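Local coordinates for protein SusD homolog (Bacteroides thetaiotaomicron, PDB 4MRU) that probably binds mucin O-glycans at the cell surface, as a SusD-like outer-membrane lipoprotein built on a TPR-like helical scaffold, at residues M157-F160 with Q161-E164; E347-D350 with F351-G355; E40-Y43 with Q44-A48. One frame throughout, in Å; residues are numbered along the deposited sequence. Where two conformers were deposited one is given.

Contact 1: M157-F160 with Q161-E164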
loop_
_atom_site.group_PDB
_atom_site.type_symbol
_atom_site.label_atom_id
_atom_site.label_comp_id
_atom_site.label_asym_id
_atom_site.label_seq_id
_atom_site.Cartn_x
_atom_site.Cartn_y
_atom_site.Cartn_z
HETATM N N MSE A 157 1.710 -9.541 16.104
HETATM C CA MSE A 157 0.911 -10.015 17.252
HETATM C C MSE A 157 0.719 -8.880 18.257
HETATM O O MSE A 157 -0.361 -8.741 18.861
HETATM C CB MSE A 157 1.562 -11.236 17.874
HETATM C CG MSE A 157 1.483 -12.471 16.947
HETATM SE SE MSE A 157 0.043 -12.528 15.575
HETATM C CE MSE A 157 1.381 -12.928 14.195
ATOM N N ARG A 158 1.732 -8.040 18.436
ATOM C CA ARG A 158 1.631 -6.918 19.335
ATOM C C ARG A 158 0.663 -5.877 18.782
ATOM O O ARG A 158 -0.171 -5.362 19.509
ATOM C CB ARG A 158 3.032 -6.321 19.627
ATOM C CG ARG A 158 3.012 -5.109 20.574
ATOM C CD ARG A 158 2.467 -5.429 21.964
ATOM N NE ARG A 158 3.500 -5.992 22.808
ATOM C CZ ARG A 158 4.294 -5.277 23.604
ATOM N NH1 ARG A 158 4.166 -3.956 23.695
ATOM N NH2 ARG A 158 5.226 -5.885 24.319
HETATM N N MSE A 159 0.719 -5.599 17.479
HETATM C CA MSE A 159 -0.261 -4.720 16.850
HETATM C C MSE A 159 -1.680 -5.227 17.043
HETATM O O MSE A 159 -2.588 -4.449 17.354
HETATM C CB MSE A 159 0.064 -4.558 15.334
HETATM C CG MSE A 159 1.347 -3.748 15.160
HETATM SE SE MSE A 159 1.718 -3.662 13.215
HETATM C CE MSE A 159 2.964 -2.199 13.349
ATOM N N PHE A 160 -1.909 -6.520 16.853
ATOM C CA PHE A 160 -3.249 -7.033 17.035
ATOM C C PHE A 160 -3.710 -6.803 18.481
ATOM O O PHE A 160 -4.855 -6.396 18.706
ATOM C CB PHE A 160 -3.368 -8.514 16.705
ATOM C CG PHE A 160 -3.381 -8.816 15.226
ATOM C CD1 PHE A 160 -4.312 -8.237 14.388
ATOM C CD2 PHE A 160 -2.491 -9.727 14.699
ATOM C CE1 PHE A 160 -4.341 -8.547 13.033
ATOM C CE2 PHE A 160 -2.538 -10.074 13.347
ATOM C CZ PHE A 160 -3.450 -9.477 12.515
ATOM N N GLN A 161 -2.811 -7.019 19.437
ATOM C CA GLN A 161 -3.137 -6.775 20.836
ATOM C C GLN A 161 -3.442 -5.294 21.070
ATOM O O GLN A 161 -4.457 -4.938 21.692
ATOM C CB GLN A 161 -1.988 -7.274 21.710
ATOM C CG GLN A 161 -2.175 -7.209 23.212
ATOM C CD GLN A 161 -0.856 -7.504 23.922
ATOM O OE1 GLN A 161 0.014 -8.226 23.399
ATOM N NE2 GLN A 161 -0.674 -6.904 25.080
ATOM N N GLU A 162 -2.640 -4.418 20.488
ATOM C CA GLU A 162 -2.889 -2.973 20.619
ATOM C C GLU A 162 -4.182 -2.496 19.916
ATOM O O GLU A 162 -4.889 -1.617 20.441
ATOM C CB GLU A 162 -1.679 -2.186 20.104
ATOM C CG GLU A 162 -0.428 -2.407 20.955
ATOM C CD GLU A 162 0.829 -1.850 20.338
ATOM O OE1 GLU A 162 0.850 -1.629 19.088
ATOM O OE2 GLU A 162 1.824 -1.687 21.098
ATOM N N LEU A 163 -4.502 -3.045 18.751
ATOM C CA LEU A 163 -5.744 -2.677 18.108
ATOM C C LEU A 163 -6.934 -3.055 18.992
ATOM O O LEU A 163 -7.908 -2.276 19.065
ATOM C CB LEU A 163 -5.887 -3.308 16.721
ATOM C CG LEU A 163 -4.895 -2.688 15.738
ATOM C CD1 LEU A 163 -4.960 -3.402 14.399
ATOM C CD2 LEU A 163 -5.135 -1.184 15.603
ATOM N N GLU A 164 -6.891 -4.226 19.627
ATOM C CA GLU A 164 -7.993 -4.619 20.531
ATOM C C GLU A 164 -8.094 -3.710 21.711
ATOM O O GLU A 164 -9.202 -3.360 22.155
ATOM C CB GLU A 164 -7.846 -6.051 21.021
ATOM C CG GLU A 164 -8.357 -7.064 20.019
ATOM C CD GLU A 164 -8.844 -8.341 20.669
ATOM O OE1 GLU A 164 -8.513 -8.594 21.846
ATOM O OE2 GLU A 164 -9.571 -9.074 19.976
HETATM O O HOH W 1 2.323 -9.151 22.082
#
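Arg158 lays its aliphatic stem against the carboxylate of Glu162, one helical turn on: its CG comes within 3.7 Å of Glu162 OE2. CG stands anti to the backbone N (chi1 180°) and the chain then bends at chi2 and chi3, which leaves OE2 near the guanidinium plane, at its edge. Arg158 NH1 stays 4.2 Å from Glu162 OE2, beyond a salt bridge; the two planes are turned 77° apart. Glu162 spends its oxygens on other partners: OE2 on Arg114 in a salt bridge, OE1 on the hydroxyl of Tyr130. A leucine in place of Glu162 would probably leave Arg114 without this counter-charge and Tyr130 OH without its bond. Beside this pair, Gln161 OE1 takes a 2.8 Å bond from a water that accepts a weak one from Arg158 NE. Underneath run the i to i+4 bonds of an alpha-helix, such as Glu162 N to Arg158 O at 2.8 Å. Met159, a selenomethionine, and Leu163 touch Met118 and Leu112 respectively on helix 104-125, which Glu162 also reaches, and both meet Met206 of helix 192-209, so helix 152-173 packs against these two helices.

Contact 2: E347-D350 with F351-G355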
loop_
_atom_site.group_PDB
_atom_site.type_symbol
_atom_site.label_atom_id
_atom_site.label_comp_id
_atom_site.label_asym_id
_atom_site.label_seq_id
_atom_site.Cartn_x
_atom_site.Cartn_y
_atom_site.Cartn_z
ATOM N N GLU A 347 -21.139 -14.119 -0.164
ATOM C CA GLU A 347 -20.454 -14.868 -1.208
ATOM C C GLU A 347 -19.272 -14.122 -1.846
ATOM O O GLU A 347 -19.344 -12.927 -2.074
ATOM C CB GLU A 347 -21.448 -15.215 -2.311
ATOM C CG GLU A 347 -22.540 -16.172 -1.870
ATOM C CD GLU A 347 -22.051 -17.598 -1.738
ATOM O OE1 GLU A 347 -21.069 -17.969 -2.425
ATOM O OE2 GLU A 347 -22.662 -18.347 -0.957
ATOM N N ALA A 348 -18.201 -14.861 -2.154
ATOM C CA ALA A 348 -17.008 -14.313 -2.799
ATOM C C ALA A 348 -17.322 -13.504 -4.050
ATOM O O ALA A 348 -16.836 -12.381 -4.163
ATOM C CB ALA A 348 -16.032 -15.431 -3.136
ATOM N N LYS A 349 -18.153 -14.028 -4.963
ATOM C CA LYS A 349 -18.494 -13.261 -6.175
ATOM C C LYS A 349 -19.201 -11.929 -5.853
ATOM O O LYS A 349 -18.929 -10.904 -6.471
ATOM C CB LYS A 349 -19.385 -14.062 -7.127
ATOM C CG LYS A 349 -19.809 -13.323 -8.396
ATOM C CD LYS A 349 -20.842 -14.079 -9.184
ATOM C CE LYS A 349 -21.145 -13.382 -10.505
ATOM N NZ LYS A 349 -22.134 -14.105 -11.336
ATOM N N ASP A 350 -20.132 -11.965 -4.889
ATOM C CA ASP A 350 -20.861 -10.763 -4.522
ATOM C C ASP A 350 -19.941 -9.681 -3.936
ATOM O O ASP A 350 -20.069 -8.513 -4.279
ATOM C CB ASP A 350 -21.995 -11.106 -3.567
ATOM C CG ASP A 350 -23.047 -11.963 -4.253
ATOM O OD1 ASP A 350 -23.124 -11.903 -5.506
ATOM O OD2 ASP A 350 -23.762 -12.703 -3.568
ATOM N N PHE A 351 -19.021 -10.081 -3.064
ATOM C CA PHE A 351 -18.040 -9.120 -2.525
ATOM C C PHE A 351 -17.143 -8.571 -3.619
ATOM O O PHE A 351 -16.823 -7.391 -3.615
ATOM C CB PHE A 351 -17.183 -9.753 -1.434
ATOM C CG PHE A 351 -17.918 -9.934 -0.120
ATOM C CD1 PHE A 351 -18.544 -8.856 0.493
ATOM C CD2 PHE A 351 -17.984 -11.167 0.489
ATOM C CE1 PHE A 351 -19.219 -9.003 1.705
ATOM C CE2 PHE A 351 -18.670 -11.336 1.702
ATOM C CZ PHE A 351 -19.304 -10.252 2.305
ATOM N N TYR A 352 -16.729 -9.440 -4.540
ATOM C CA TYR A 352 -15.907 -9.016 -5.651
ATOM C C TYR A 352 -16.638 -7.971 -6.473
ATOM O O TYR A 352 -16.096 -6.889 -6.769
ATOM C CB TYR A 352 -15.529 -10.225 -6.531
ATOM C CG TYR A 352 -14.835 -9.896 -7.845
ATOM C CD1 TYR A 352 -13.498 -9.494 -7.879
ATOM C CD2 TYR A 352 -15.503 -10.011 -9.042
ATOM C CE1 TYR A 352 -12.873 -9.211 -9.066
ATOM C CE2 TYR A 352 -14.878 -9.762 -10.237
ATOM C CZ TYR A 352 -13.564 -9.352 -10.245
ATOM O OH TYR A 352 -12.978 -9.119 -11.446
ATOM N N GLU A 353 -17.871 -8.274 -6.829
ATOM C CA GLU A 353 -18.643 -7.354 -7.674
ATOM C C GLU A 353 -18.927 -6.056 -6.947
ATOM O O GLU A 353 -18.832 -4.983 -7.548
ATOM C CB GLU A 353 -19.922 -8.021 -8.151
ATOM C CG GLU A 353 -19.601 -9.118 -9.117
ATOM C CD GLU A 353 -20.753 -9.513 -10.030
ATOM O OE1 GLU A 353 -21.946 -9.434 -9.628
ATOM O OE2 GLU A 353 -20.431 -9.910 -11.165
ATOM N N THR A 354 -19.245 -6.164 -5.656
ATOM C CA THR A 354 -19.446 -4.998 -4.814
ATOM C C THR A 354 -18.164 -4.137 -4.693
ATOM O O THR A 354 -18.234 -2.926 -4.753
ATOM C CB THR A 354 -19.943 -5.444 -3.423
ATOM O OG1 THR A 354 -21.216 -6.046 -3.579
ATOM C CG2 THR A 354 -20.014 -4.285 -2.469
ATOM N N GLY A 355 -17.006 -4.757 -4.621
ATOM C CA GLY A 355 -15.763 -4.021 -4.569
ATOM C C GLY A 355 -15.541 -3.199 -5.814
ATOM O O GLY A 355 -15.135 -2.048 -5.739
HETATM O O HOH W 2 -22.905 -9.656 -7.223
#
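Lys349 and Glu353 lie side by side and point the same way along the first turns of helix 348-363. Their contact is largely between methylene and carboxylate: Lys349 CE rests 3.6 Å from Glu353 OE2, whereas Lys349 NZ is 4.5 Å from that oxygen, beyond a salt bridge. The lysine chain is extended at every torsion, from chi1 (179°) outward, and this carries NZ past the glutamate to a salt bridge with Glu402.

Water joins the acids. A single molecule donates to Asp350 OD1 at 2.8 Å and to Glu353 OE1 at 2.6 Å, bridging two nearby carboxylates of like charge, whose mutual repulsion it may ease.

Backbone bonds start with the N-cap residue Glu347, whose O accepts from Phe351 N at 3.0 Å; the same pattern repeats up to Thr354 N on Asp350 O. Thr354 OG1 also lies 2.8 Å from Asp350 O.

Among the rings, Phe351 sets CD2 3.4 Å from Glu347 O, obliquely, and packs on Arg334 and Ala335 of helix 327-339. The Tyr352 ring meets Trp400, and its hydroxyl is bonded to Val398 O.

Asp350 lies in the first turn, where the helix dipole would be expected to favour its negative charge. Glu353, with a lysine methylene alongside and a shared water on OE1, is probably restrained in its position about 4 Å from a bound magnesium ion, near the metal but beyond direct coordination.

Contact 3: E40-Y43 with Q44-A48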
loop_
_atom_site.group_PDB
_atom_site.type_symbol
_atom_site.label_atom_id
_atom_site.label_comp_id
_atom_site.label_asym_id
_atom_site.label_seq_id
_atom_site.Cartn_x
_atom_site.Cartn_y
_atom_site.Cartn_z
ATOM N N GLU A 40 6.590 16.068 1.339
ATOM C CA GLU A 40 7.007 15.645 0.011
ATOM C C GLU A 40 8.390 14.999 0.054
ATOM O O GLU A 40 8.694 14.099 -0.744
ATOM C CB GLU A 40 6.984 16.806 -1.006
ATOM C CG GLU A 40 7.929 17.970 -0.768
ATOM C CD GLU A 40 7.416 19.065 0.178
ATOM O OE1 GLU A 40 6.454 18.871 0.957
ATOM O OE2 GLU A 40 8.035 20.134 0.181
ATOM N N HIS A 41 9.241 15.437 0.962
ATOM C CA HIS A 41 10.591 14.889 0.995
ATOM C C HIS A 41 10.555 13.379 1.328
ATOM O O HIS A 41 11.319 12.607 0.772
ATOM C CB HIS A 41 11.480 15.620 1.986
ATOM C CG HIS A 41 12.859 15.044 2.052
ATOM N ND1 HIS A 41 13.215 14.092 2.982
ATOM C CD2 HIS A 41 13.952 15.249 1.279
ATOM C CE1 HIS A 41 14.471 13.724 2.779
ATOM N NE2 HIS A 41 14.936 14.397 1.735
ATOM N N LEU A 42 9.676 12.985 2.231
ATOM C CA LEU A 42 9.479 11.585 2.608
ATOM C C LEU A 42 8.647 10.835 1.545
ATOM O O LEU A 42 9.020 9.754 1.109
ATOM C CB LEU A 42 8.843 11.496 3.989
ATOM C CG LEU A 42 8.478 10.118 4.534
ATOM C CD1 LEU A 42 9.565 9.075 4.334
ATOM C CD2 LEU A 42 8.145 10.274 6.021
ATOM N N TYR A 43 7.577 11.455 1.078
ATOM C CA TYR A 43 6.727 10.893 0.030
ATOM C C TYR A 43 7.554 10.398 -1.186
ATOM O O TYR A 43 7.311 9.307 -1.719
ATOM C CB TYR A 43 5.629 11.903 -0.402
ATOM C CG TYR A 43 4.606 11.283 -1.315
ATOM C CD1 TYR A 43 4.866 11.141 -2.668
ATOM C CD2 TYR A 43 3.357 10.831 -0.830
ATOM C CE1 TYR A 43 3.930 10.568 -3.526
ATOM C CE2 TYR A 43 2.444 10.198 -1.683
ATOM C CZ TYR A 43 2.739 10.066 -3.023
ATOM O OH TYR A 43 1.844 9.460 -3.883
ATOM N N GLN A 44 8.484 11.215 -1.682
ATOM C CA GLN A 44 9.167 10.868 -2.949
ATOM C C GLN A 44 9.858 9.501 -2.864
ATOM O O GLN A 44 9.819 8.727 -3.796
ATOM C CB GLN A 44 10.147 11.965 -3.387
ATOM C CG GLN A 44 11.359 12.119 -2.488
ATOM C CD GLN A 44 12.214 13.303 -2.873
ATOM O OE1 GLN A 44 12.351 13.632 -4.065
ATOM N NE2 GLN A 44 12.810 13.952 -1.871
ATOM N N PHE A 45 10.434 9.200 -1.722
ATOM C CA PHE A 45 11.137 7.937 -1.523
ATOM C C PHE A 45 10.168 6.801 -1.243
ATOM O O PHE A 45 10.218 5.763 -1.896
ATOM C CB PHE A 45 12.120 8.036 -0.375
ATOM C CG PHE A 45 13.222 9.046 -0.597
ATOM C CD1 PHE A 45 14.176 8.825 -1.579
ATOM C CD2 PHE A 45 13.286 10.181 0.145
ATOM C CE1 PHE A 45 15.162 9.751 -1.817
ATOM C CE2 PHE A 45 14.301 11.116 -0.056
ATOM C CZ PHE A 45 15.240 10.889 -1.033
HETATM N N MSE A 46 9.316 6.975 -0.246
HETATM C CA MSE A 46 8.498 5.847 0.257
HETATM C C MSE A 46 7.374 5.512 -0.689
HETATM O O MSE A 46 7.119 4.348 -0.981
HETATM C CB MSE A 46 7.968 6.216 1.636
HETATM C CG MSE A 46 7.258 5.071 2.311
HETATM SE SE MSE A 46 6.887 5.717 4.146
HETATM C CE MSE A 46 6.668 3.860 4.904
ATOM N N GLU A 47 6.716 6.531 -1.227
ATOM C CA GLU A 47 5.552 6.320 -2.068
ATOM C C GLU A 47 5.814 6.364 -3.572
ATOM O O GLU A 47 5.307 5.524 -4.311
ATOM C CB GLU A 47 4.519 7.390 -1.743
ATOM C CG GLU A 47 3.996 7.288 -0.342
ATOM C CD GLU A 47 3.111 6.084 -0.151
ATOM O OE1 GLU A 47 2.265 5.769 -1.045
ATOM O OE2 GLU A 47 3.218 5.474 0.918
ATOM N N ALA A 48 6.526 7.378 -4.045
ATOM C CA ALA A 48 6.674 7.569 -5.481
ATOM C C ALA A 48 7.693 6.566 -6.064
ATOM O O ALA A 48 7.392 5.795 -6.965
ATOM C CB ALA A 48 7.075 9.015 -5.791
HETATM O O HOH W 3 0.726 7.265 -2.782
#
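Tyr43 O takes two backbone bonds, from Glu47 N at 2.9 Å and from Ala48 N at 3.1 Å, the donors reaching it from opposite faces of the carbonyl plane. The i+5 partner marks a pi-type turn, a local widening of helix 40-54. The side chains of Tyr43 and Glu47 are also joined through a water: Tyr43 OH donates to it at 2.7 Å, and it donates to Glu47 OE1. Glu47 OE2 forms a salt bridge with Arg120. Gln44 NE2 adds a weak 3.3 Å bond to His41 O.

Packing begins with a CH-pi contact. Glu47 CB sits 3.4 Å from the centroid of the Tyr43 ring, almost on its normal, while Ala48 CB approaches Tyr43 CE1. Phe45 turns its edge to the face of His41 in a T-shaped pair, planes at 75°. A chi1 of 179° swings the His41 ring to where Phe45 CE2 sits over one face, toward the rim. Leu42 and Met46, a selenomethionine, both pack on Val86 of helix 81-100.

The Tyr43 ring is probably limited in how far it can tilt, with Glu47 CB over one face, and the Arg120 salt bridge would be expected to favour the ionised form of the buried Glu47.

All three contacts are local, each along one helix, contact 2 starting at its N-cap, and none touches another. Contact 3 comes first in sequence, then contact 1, then contact 2. Contacts 1 and 2 are about 28 Å apart between centres, as are contacts 1 and 3, whose nearest atoms are about 11 Å apart. Contacts 2 and 3 lie on opposite sides of the chain's centre, about 33 Å between centres. Contact 2 is the one near the metal: the side chain of Glu353 is about 5 Å from that of Asn373, a magnesium-binding residue. Contacts 1 and 3 lie away from that site, but helix 104-125 supplies an arginine to each, Arg114 and Arg120.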